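Local coordinates for protein thymine dioxygenase (Neurospora crassa, PDB 5C3Q) that probably uses iron and 2-oxoglutarate to hydroxylate the methyl group of thymine, at residues Ala45-Leu50 with Thr271-Val276; Ser114-Ile119 with Lys205-Gln210; Leu225-Arg230 with Thr251-Ala256. All coordinates share one frame; numbering follows the deposited sequence.

Interaction 1. Residues Ala45-Leu50 with Thr271-Val276. With NI (nickel (II) ion), chain E; AKG (2-oxoglutaric acid), chain F; EDO (1,2-ethanediol), chain H.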
loop_
_atom_site.group_PDB
_atom_site.type_symbol
_atom_site.label_atom_id
_atom_site.label_comp_id
_atom_site.label_asym_id
_atom_site.label_seq_id
_atom_site.Cartn_x
_atom_site.Cartn_y
_atom_site.Cartn_z
ATOM N N ALA A 45 -9.228 -13.005 -2.395
ATOM C CA ALA A 45 -8.194 -12.371 -3.217
ATOM C C ALA A 45 -7.157 -11.605 -2.399
ATOM O O ALA A 45 -6.021 -11.436 -2.840
ATOM C CB ALA A 45 -8.834 -11.434 -4.225
ATOM N N GLY A 46 -7.557 -11.118 -1.228
ATOM C CA GLY A 46 -6.704 -10.248 -0.423
ATOM C C GLY A 46 -6.721 -8.807 -0.896
ATOM O O GLY A 46 -6.094 -7.946 -0.279
ATOM N N PHE A 47 -7.461 -8.557 -1.980
ATOM C CA PHE A 47 -7.527 -7.271 -2.666
ATOM C C PHE A 47 -8.987 -6.951 -2.980
ATOM O O PHE A 47 -9.757 -7.854 -3.322
ATOM C CB PHE A 47 -6.775 -7.351 -4.001
ATOM C CG PHE A 47 -5.337 -6.923 -3.930
ATOM C CD1 PHE A 47 -4.374 -7.755 -3.370
ATOM C CD2 PHE A 47 -4.941 -5.706 -4.450
ATOM C CE1 PHE A 47 -3.045 -7.361 -3.312
ATOM C CE2 PHE A 47 -3.612 -5.306 -4.395
ATOM C CZ PHE A 47 -2.665 -6.139 -3.829
ATOM N N ILE A 48 -9.363 -5.676 -2.858
ATOM C CA ILE A 48 -10.636 -5.168 -3.385
ATOM C C ILE A 48 -10.415 -3.807 -4.062
ATOM O O ILE A 48 -9.379 -3.166 -3.854
ATOM C CB ILE A 48 -11.712 -5.032 -2.281
ATOM C CG1 ILE A 48 -11.299 -3.982 -1.238
ATOM C CG2 ILE A 48 -11.956 -6.383 -1.611
ATOM C CD1 ILE A 48 -12.354 -3.710 -0.184
ATOM N N TYR A 49 -11.369 -3.392 -4.893
ATOM C CA TYR A 49 -11.437 -2.007 -5.374
ATOM C C TYR A 49 -12.637 -1.364 -4.699
ATOM O O TYR A 49 -13.722 -1.958 -4.667
ATOM C CB TYR A 49 -11.670 -1.927 -6.881
ATOM C CG TYR A 49 -10.487 -2.166 -7.798
ATOM C CD1 TYR A 49 -9.640 -3.254 -7.627
ATOM C CD2 TYR A 49 -10.271 -1.336 -8.900
ATOM C CE1 TYR A 49 -8.589 -3.488 -8.503
ATOM C CE2 TYR A 49 -9.226 -1.558 -9.780
ATOM C CZ TYR A 49 -8.389 -2.634 -9.582
ATOM O OH TYR A 49 -7.348 -2.856 -10.459
ATOM N N LEU A 50 -12.452 -0.155 -4.181
ATOM C CA LEU A 50 -13.553 0.633 -3.650
ATOM C C LEU A 50 -13.812 1.838 -4.530
ATOM O O LEU A 50 -12.877 2.521 -4.941
ATOM C CB LEU A 50 -13.247 1.111 -2.232
ATOM C CG LEU A 50 -13.108 0.038 -1.155
ATOM C CD1 LEU A 50 -12.793 0.701 0.174
ATOM C CD2 LEU A 50 -14.369 -0.812 -1.052
ATOM N N THR A 271 -1.652 -10.709 -0.237
ATOM C CA THR A 271 -1.328 -11.260 -1.553
ATOM C C THR A 271 -0.138 -10.554 -2.182
ATOM O O THR A 271 0.014 -9.333 -2.060
ATOM C CB THR A 271 -2.559 -11.164 -2.473
ATOM O OG1 THR A 271 -3.657 -11.825 -1.832
ATOM C CG2 THR A 271 -2.317 -11.811 -3.830
ATOM N N VAL A 272 0.693 -11.340 -2.862
ATOM C CA VAL A 272 1.905 -10.848 -3.498
ATOM C C VAL A 272 1.515 -9.983 -4.690
ATOM O O VAL A 272 0.624 -10.343 -5.463
ATOM C CB VAL A 272 2.812 -12.013 -3.954
ATOM C CG1 VAL A 272 4.027 -11.509 -4.729
ATOM C CG2 VAL A 272 3.266 -12.842 -2.752
ATOM N N HIS A 273 2.181 -8.839 -4.821
ATOM C CA HIS A 273 1.954 -7.928 -5.931
ATOM C C HIS A 273 3.247 -7.214 -6.322
ATOM O O HIS A 273 4.228 -7.230 -5.581
ATOM C CB HIS A 273 0.856 -6.918 -5.581
ATOM C CG HIS A 273 1.076 -6.210 -4.285
ATOM N ND1 HIS A 273 0.987 -6.844 -3.063
ATOM C CD2 HIS A 273 1.388 -4.921 -4.018
ATOM C CE1 HIS A 273 1.237 -5.974 -2.101
ATOM N NE2 HIS A 273 1.483 -4.803 -2.656
ATOM N N ARG A 274 3.234 -6.601 -7.502
ATOM C CA ARG A 274 4.413 -5.954 -8.064
ATOM C C ARG A 274 3.969 -4.898 -9.063
ATOM O O ARG A 274 2.782 -4.796 -9.379
ATOM C CB ARG A 274 5.312 -6.985 -8.756
ATOM C CG ARG A 274 4.753 -7.531 -10.062
ATOM C CD ARG A 274 5.563 -8.701 -10.589
ATOM N NE ARG A 274 5.063 -9.148 -11.887
ATOM C CZ ARG A 274 5.661 -10.046 -12.666
ATOM N NH1 ARG A 274 6.801 -10.619 -12.296
ATOM N NH2 ARG A 274 5.119 -10.366 -13.832
ATOM N N VAL A 275 4.925 -4.115 -9.556
ATOM C CA VAL A 275 4.666 -3.192 -10.656
ATOM C C VAL A 275 5.689 -3.449 -11.759
ATOM O O VAL A 275 6.895 -3.406 -11.517
ATOM C CB VAL A 275 4.724 -1.714 -10.224
ATOM C CG1 VAL A 275 4.295 -0.807 -11.373
ATOM C CG2 VAL A 275 3.827 -1.468 -9.019
ATOM N N VAL A 276 5.190 -3.719 -12.963
ATOM C CA VAL A 276 6.034 -3.991 -14.124
ATOM C C VAL A 276 5.706 -2.985 -15.221
ATOM O O VAL A 276 5.026 -1.990 -14.969
ATOM C CB VAL A 276 5.860 -5.446 -14.630
ATOM C CG1 VAL A 276 6.323 -6.429 -13.566
ATOM C CG2 VAL A 276 4.415 -5.734 -15.030
HETATM NI NI NI E . 2.743 -3.066 -1.988
HETATM C C1 AKG F . 4.000 -0.440 -2.553
HETATM O O1 AKG F . 4.034 -1.245 -1.586
HETATM O O2 AKG F . 4.568 0.671 -2.500
HETATM C C2 AKG F . 3.286 -0.813 -3.784
HETATM O O5 AKG F . 2.863 -1.959 -3.920
HETATM C C3 AKG F . 3.084 0.220 -4.877
HETATM C C4 AKG F . 2.185 -0.326 -5.982
HETATM C C5 AKG F . 1.902 0.718 -7.037
HETATM O O3 AKG F . 0.857 0.595 -7.710
HETATM O O4 AKG F . 2.706 1.657 -7.222
HETATM C C1 EDO H . -4.835 -15.051 -3.652
HETATM O O1 EDO H . -4.224 -16.232 -4.187
HETATM C C2 EDO H . -4.686 -15.065 -2.136
HETATM O O2 EDO H . -3.379 -14.608 -1.759
HETATM O O HOH W 1 -3.270 -8.386 -0.016
HETATM O O HOH W 2 0.929 -1.829 -1.739
#
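Thr271 OG1 is gripped by two groups: it donates to Ala45 O at 2.6 Å and accepts from the hydroxyl O2 of a bound 1,2-ethanediol, probably from the crystallisation liquor, at 2.8 Å. The donor lies 34° out of the Ala45 carbonyl plane, a position OG1 reaches by standing anti to its own carbonyl carbon (chi1 -56°). A second polar link runs through a water that donates to Gly46 O and accepts from Thr271 N. Gly46, with positive phi, follows the end of helix 28-44, and a side chain on it would run into Thr271 OG1. From there strand 47-51 carries Phe47 inward, where it makes a T-shaped stack on His273: the ring planes meet at 73°, and Phe47 CZ sits 3.8 Å from His273 CG over one imidazole face. This imidazole belongs to the metal site of the double-stranded beta-helix, its NE2 binding nickel at 2.2 Å, with His216 and Asp218 as the other protein ligands and O1 and O5 of 2-oxoglutarate chelating. The other ring nitrogen, His273 ND1, donates to Thr271 O over 2.9 Å, in the carbonyl plane, which fixes the ring's rotation. A valine in place of Thr271 would probably leave Ala45 O without its hydroxyl donor. Val275 CG2 approaches 2-oxoglutarate C5 to 3.5 Å.

Interaction 2. Residues Ser114-Ile119 with Lys205-Gln210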
loop_
_atom_site.group_PDB
_atom_site.type_symbol
_atom_site.label_atom_id
_atom_site.label_comp_id
_atom_site.label_asym_id
_atom_site.label_seq_id
_atom_site.Cartn_x
_atom_site.Cartn_y
_atom_site.Cartn_z
ATOM N N SER A 114 25.041 -7.596 -12.539
ATOM C CA SER A 114 23.891 -7.748 -13.430
ATOM C C SER A 114 22.573 -7.292 -12.795
ATOM O O SER A 114 21.542 -7.268 -13.468
ATOM C CB SER A 114 23.772 -9.206 -13.881
ATOM O OG SER A 114 23.679 -10.076 -12.765
ATOM N N ALA A 115 22.603 -6.925 -11.513
ATOM C CA ALA A 115 21.383 -6.534 -10.796
ATOM C C ALA A 115 20.810 -5.224 -11.332
ATOM O O ALA A 115 21.553 -4.290 -11.647
ATOM C CB ALA A 115 21.652 -6.417 -9.301
ATOM N N ALA A 116 19.482 -5.170 -11.431
ATOM C CA ALA A 116 18.778 -4.008 -11.955
ATOM C C ALA A 116 17.844 -3.452 -10.879
ATOM O O ALA A 116 16.820 -4.062 -10.582
ATOM C CB ALA A 116 17.988 -4.399 -13.192
ATOM N N PRO A 117 18.194 -2.299 -10.282
ATOM C CA PRO A 117 17.332 -1.754 -9.224
ATOM C C PRO A 117 15.998 -1.214 -9.750
ATOM O O PRO A 117 15.915 -0.773 -10.897
ATOM C CB PRO A 117 18.177 -0.625 -8.620
ATOM C CG PRO A 117 19.153 -0.253 -9.677
ATOM C CD PRO A 117 19.406 -1.486 -10.492
ATOM N N ASP A 118 14.966 -1.264 -8.907
ATOM C CA ASP A 118 13.632 -0.766 -9.263
ATOM C C ASP A 118 13.710 0.680 -9.751
ATOM O O ASP A 118 14.385 1.505 -9.143
ATOM C CB ASP A 118 12.693 -0.850 -8.056
ATOM C CG ASP A 118 12.346 -2.282 -7.670
ATOM O OD1 ASP A 118 12.745 -3.226 -8.384
ATOM O OD2 ASP A 118 11.664 -2.464 -6.641
ATOM N N ILE A 119 13.034 0.979 -10.858
ATOM C CA ILE A 119 13.058 2.324 -11.424
ATOM C C ILE A 119 11.921 3.130 -10.797
ATOM O O ILE A 119 10.848 3.281 -11.379
ATOM C CB ILE A 119 12.943 2.313 -12.962
ATOM C CG1 ILE A 119 13.988 1.377 -13.576
ATOM C CG2 ILE A 119 13.135 3.720 -13.512
ATOM C CD1 ILE A 119 13.740 1.054 -15.035
ATOM N N LYS A 205 14.535 -4.755 -21.703
ATOM C CA LYS A 205 15.225 -5.802 -22.476
ATOM C C LYS A 205 16.730 -5.795 -22.217
ATOM O O LYS A 205 17.351 -6.853 -22.125
ATOM C CB LYS A 205 14.977 -5.636 -23.976
ATOM C CG LYS A 205 13.578 -6.013 -24.438
ATOM C CD LYS A 205 13.555 -6.383 -25.917
ATOM C CE LYS A 205 14.107 -5.273 -26.804
ATOM N NZ LYS A 205 14.061 -5.629 -28.251
ATOM N N ILE A 206 17.315 -4.603 -22.117
ATOM C CA ILE A 206 18.734 -4.459 -21.768
ATOM C C ILE A 206 18.998 -5.047 -20.377
ATOM O O ILE A 206 20.011 -5.717 -20.163
ATOM C CB ILE A 206 19.185 -2.979 -21.800
ATOM C CG1 ILE A 206 19.163 -2.442 -23.238
ATOM C CG2 ILE A 206 20.588 -2.823 -21.218
ATOM C CD1 ILE A 206 19.262 -0.933 -23.341
ATOM N N ASN A 207 18.085 -4.774 -19.444
ATOM C CA ASN A 207 18.148 -5.319 -18.089
ATOM C C ASN A 207 17.048 -6.360 -17.876
ATOM O O ASN A 207 15.962 -6.024 -17.400
ATOM C CB ASN A 207 17.986 -4.194 -17.056
ATOM C CG ASN A 207 19.040 -3.108 -17.191
ATOM O OD1 ASN A 207 20.181 -3.374 -17.562
ATOM N ND2 ASN A 207 18.662 -1.873 -16.875
ATOM N N PRO A 208 17.308 -7.630 -18.236
ATOM C CA PRO A 208 16.253 -8.625 -18.001
ATOM C C PRO A 208 16.002 -8.835 -16.504
ATOM O O PRO A 208 16.952 -8.880 -15.718
ATOM C CB PRO A 208 16.790 -9.898 -18.672
ATOM C CG PRO A 208 18.252 -9.688 -18.857
ATOM C CD PRO A 208 18.524 -8.213 -18.834
ATOM N N GLY A 209 14.732 -8.934 -16.124
ATOM C CA GLY A 209 14.339 -8.982 -14.714
ATOM C C GLY A 209 14.016 -7.612 -14.131
ATOM O O GLY A 209 13.552 -7.511 -12.995
ATOM N N GLN A 210 14.260 -6.561 -14.910
ATOM C CA GLN A 210 13.978 -5.178 -14.516
ATOM C C GLN A 210 12.491 -4.951 -14.245
ATOM O O GLN A 210 11.660 -5.301 -15.071
ATOM C CB GLN A 210 14.421 -4.240 -15.647
ATOM C CG GLN A 210 14.111 -2.768 -15.447
ATOM C CD GLN A 210 15.102 -2.107 -14.521
ATOM O OE1 GLN A 210 16.209 -1.748 -14.936
ATOM N NE2 GLN A 210 14.716 -1.938 -13.260
HETATM O O HOH W 3 17.489 -0.520 -13.098
#
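The carboxamide of Gln210 lies between two aliphatic groups. Over one face stands Ile119, whose CD1 is 3.5 Å from Gln210 CD and almost directly above it; over the opposite face comes the methyl of Ala116, displaced toward the oxygen, with CB 3.6 Å from Gln210 OE1. Polar partners gather at the rim. Gln210 NE2 donates to Pro117 O at 2.9 Å; this acceptor is in the amide plane, yet the donor stands 48° above the plane of the Pro117 carbonyl. Gln210 OE1 receives Asn207 ND2 at 3.1 Å, in its carbonyl plane, and a water at 2.6 Å. The same water also donates to Pro117 O, so that oxygen takes two donors and the amide is tied at both its oxygen and its nitrogen, which settles its flip. The side chain gets there with CG anti to the backbone N (chi1 176°) and a bend at chi2 (79°), so that the side chains of Gln210 and Ile119 cross at about a right angle. Behind it, Asn207 to Gln210 form a type II beta turn closed by Gln210 N to Asn207 O, with Gly209 at the third position, its phi positive. Asn207 CB meets Ala116 CB at 3.9 Å. Asp118 turns elsewhere, its OD2 bonded to Gly214 N. The contact joins the loop between helix 106-114 and strand 121-125 to the turn between helix 203-206 and strand 213-216, and both Ile119 and Gln210 also rest on Val203 of helix 203-206.

Interaction 3. Residues Leu225-Arg230 with Thr251-Ala256; sequences LFQDSR and TVVVNA. With AKG (2-oxoglutaric acid), chain F.
Leu225 and Val253 form an antiparallel hydrogen-bonded pair: Leu225 N donates to Val253 O over 2.7 Å, and Val253 N returns a bond to Leu225 O over 2.9 Å. The strand directions are 142° apart, and toward Gln227 and Thr251 the backbones diverge. A water takes up the missing link, accepting from Gln227 N at 2.9 Å and donating to both Thr251 O and Leu225 O; Thr251 O has Arg60 NH2 as a further donor. A second water accepts from Gln227 NE2 and donates to Thr251 OG1, which also bonds to Ile248 O. The main polar partner of Gln227 is Arg288, whose NH2 bonds to Gln227 OE1 and to 2-oxoglutarate, making Gln227 a second-shell residue of the co-substrate site. Leu225 reaches that site directly: its chi1 of -177° swings CG away from the backbone N, and CD2 comes to 3.3 Å from O3 of 2-oxoglutarate. Farther along, Asn255 ND2 bonds to the metal ligand Asp218. On the other face of the sheet a CH-pi contact sets Val252 CG2 3.9 Å from the centroid of the Phe226 ring, nearly on its normal, while Phe154 of helix 147-173 meets Phe226 edge-to-face. Within the major sheet of the double-stranded beta-helix, strand 251-256 runs between 222-227 and 47-51, and strand 222-227 has 284-295 on its other side.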
loop_
_atom_site.group_PDB
_atom_site.type_symbol
_atom_site.label_atom_id
_atom_site.label_comp_id
_atom_site.label_asym_id
_atom_site.label_seq_id
_atom_site.Cartn_x
_atom_site.Cartn_y
_atom_site.Cartn_z
ATOM N N LEU A 225 -4.246 2.022 -1.961
ATOM C CA LEU A 225 -3.416 2.324 -3.123
ATOM C C LEU A 225 -4.191 3.129 -4.152
ATOM O O LEU A 225 -5.152 2.640 -4.751
ATOM C CB LEU A 225 -2.877 1.040 -3.764
ATOM C CG LEU A 225 -1.943 1.323 -4.948
ATOM C CD1 LEU A 225 -0.578 1.791 -4.470
ATOM C CD2 LEU A 225 -1.805 0.100 -5.830
ATOM N N PHE A 226 -3.763 4.372 -4.343
ATOM C CA PHE A 226 -4.324 5.258 -5.346
ATOM C C PHE A 226 -3.368 5.237 -6.536
ATOM O O PHE A 226 -2.200 5.612 -6.398
ATOM C CB PHE A 226 -4.447 6.679 -4.789
ATOM C CG PHE A 226 -5.239 6.771 -3.512
ATOM C CD1 PHE A 226 -4.631 6.558 -2.280
ATOM C CD2 PHE A 226 -6.586 7.093 -3.538
ATOM C CE1 PHE A 226 -5.352 6.649 -1.101
ATOM C CE2 PHE A 226 -7.320 7.180 -2.360
ATOM C CZ PHE A 226 -6.701 6.959 -1.141
ATOM N N GLN A 227 -3.842 4.773 -7.691
ATOM C CA GLN A 227 -3.003 4.724 -8.891
ATOM C C GLN A 227 -3.593 5.595 -9.996
ATOM O O GLN A 227 -4.812 5.785 -10.066
ATOM C CB GLN A 227 -2.802 3.279 -9.377
ATOM C CG GLN A 227 -4.053 2.551 -9.859
ATOM C CD GLN A 227 -3.758 1.147 -10.379
ATOM O OE1 GLN A 227 -2.639 0.845 -10.791
ATOM N NE2 GLN A 227 -4.771 0.287 -10.373
ATOM N N ASP A 228 -2.716 6.148 -10.833
ATOM C CA ASP A 228 -3.141 6.858 -12.038
ATOM C C ASP A 228 -3.549 5.829 -13.103
ATOM O O ASP A 228 -3.736 4.654 -12.785
ATOM C CB ASP A 228 -2.052 7.839 -12.531
ATOM C CG ASP A 228 -0.762 7.147 -12.979
ATOM O OD1 ASP A 228 -0.731 5.907 -13.155
ATOM O OD2 ASP A 228 0.246 7.868 -13.155
ATOM N N SER A 229 -3.684 6.262 -14.354
ATOM C CA SER A 229 -4.227 5.408 -15.412
ATOM C C SER A 229 -3.169 4.671 -16.244
ATOM O O SER A 229 -3.511 4.050 -17.252
ATOM C CB SER A 229 -5.100 6.259 -16.341
ATOM O OG SER A 229 -4.318 7.247 -16.993
ATOM N N ARG A 230 -1.900 4.729 -15.835
ATOM C CA ARG A 230 -0.808 4.137 -16.629
ATOM C C ARG A 230 -0.828 2.615 -16.669
ATOM O O ARG A 230 -0.526 2.019 -17.701
ATOM C CB ARG A 230 0.561 4.573 -16.095
ATOM C CG ARG A 230 0.818 6.068 -16.119
ATOM C CD ARG A 230 0.644 6.657 -17.505
ATOM N NE ARG A 230 1.042 8.060 -17.538
ATOM C CZ ARG A 230 0.746 8.907 -18.520
ATOM N NH1 ARG A 230 0.033 8.511 -19.572
ATOM N NH2 ARG A 230 1.159 10.163 -18.446
ATOM N N THR A 251 -11.230 4.959 -8.340
ATOM C CA THR A 251 -11.270 3.858 -7.385
ATOM C C THR A 251 -10.015 3.902 -6.531
ATOM O O THR A 251 -9.021 4.535 -6.895
ATOM C CB THR A 251 -11.346 2.479 -8.071
ATOM O OG1 THR A 251 -10.209 2.299 -8.928
ATOM C CG2 THR A 251 -12.635 2.342 -8.883
ATOM N N VAL A 252 -10.076 3.239 -5.386
ATOM C CA VAL A 252 -8.889 2.973 -4.591
ATOM C C VAL A 252 -8.758 1.463 -4.492
ATOM O O VAL A 252 -9.739 0.756 -4.240
ATOM C CB VAL A 252 -8.934 3.640 -3.190
ATOM C CG1 VAL A 252 -10.170 3.234 -2.398
ATOM C CG2 VAL A 252 -7.670 3.322 -2.399
ATOM N N VAL A 253 -7.548 0.971 -4.733
ATOM C CA VAL A 253 -7.262 -0.437 -4.591
ATOM C C VAL A 253 -6.859 -0.649 -3.135
ATOM O O VAL A 253 -5.956 0.023 -2.631
ATOM C CB VAL A 253 -6.151 -0.886 -5.558
ATOM C CG1 VAL A 253 -5.841 -2.362 -5.380
ATOM C CG2 VAL A 253 -6.563 -0.608 -6.998
ATOM N N VAL A 254 -7.552 -1.563 -2.460
ATOM C CA VAL A 254 -7.285 -1.844 -1.056
ATOM C C VAL A 254 -6.865 -3.292 -0.892
ATOM O O VAL A 254 -7.544 -4.206 -1.370
ATOM C CB VAL A 254 -8.513 -1.570 -0.167
ATOM C CG1 VAL A 254 -8.141 -1.712 1.301
ATOM C CG2 VAL A 254 -9.080 -0.182 -0.433
ATOM N N ASN A 255 -5.733 -3.498 -0.229
ATOM C CA ASN A 255 -5.258 -4.846 0.047
ATOM C C ASN A 255 -4.859 -5.030 1.499
ATOM O O ASN A 255 -4.351 -4.109 2.139
ATOM C CB ASN A 255 -4.091 -5.205 -0.873
ATOM C CG ASN A 255 -2.857 -4.368 -0.612
ATOM O OD1 ASN A 255 -2.789 -3.210 -1.018
ATOM N ND2 ASN A 255 -1.865 -4.956 0.050
ATOM N N ALA A 256 -5.084 -6.233 2.010
ATOM C CA ALA A 256 -4.687 -6.570 3.367
ATOM C C ALA A 256 -3.183 -6.804 3.413
ATOM O O ALA A 256 -2.607 -7.311 2.462
ATOM C CB ALA A 256 -5.429 -7.804 3.841
HETATM C C1 AKG F . 4.000 -0.440 -2.553
HETATM O O1 AKG F . 4.034 -1.245 -1.586
HETATM O O2 AKG F . 4.568 0.671 -2.500
HETATM C C2 AKG F . 3.286 -0.813 -3.784
HETATM O O5 AKG F . 2.863 -1.959 -3.920
HETATM C C3 AKG F . 3.084 0.220 -4.877
HETATM C C4 AKG F . 2.185 -0.326 -5.982
HETATM C C5 AKG F . 1.902 0.718 -7.037
HETATM O O3 AKG F . 0.857 0.595 -7.710
HETATM O O4 AKG F . 2.706 1.657 -7.222
HETATM O O HOH W 4 -6.371 3.450 -7.388
HETATM O O HOH W 5 -7.643 1.761 -9.975
#

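Interaction 1 opens first, at residues 45-50 just after helix 28-44, and closes last, at 271-276, enclosing both other contacts. Within that span, interaction 2 closes a loop of 85 residues from 114-119 to 205-210, and interaction 3 then closes a 20-residue loop between 225-230 and 251-256; these two follow in series and none of the three cross. Interactions 1 and 3 meet in the major sheet, where strands 47-51 and 251-256 are neighbours, Ile48 N lying 2.8 Å from Val254 O, and both reach 2-oxoglutarate. Interaction 2 stands apart, its centre about 23 Å from that of interaction 1, tying the loop before strand 121-125 to the turn after helix 203-206, near the surface.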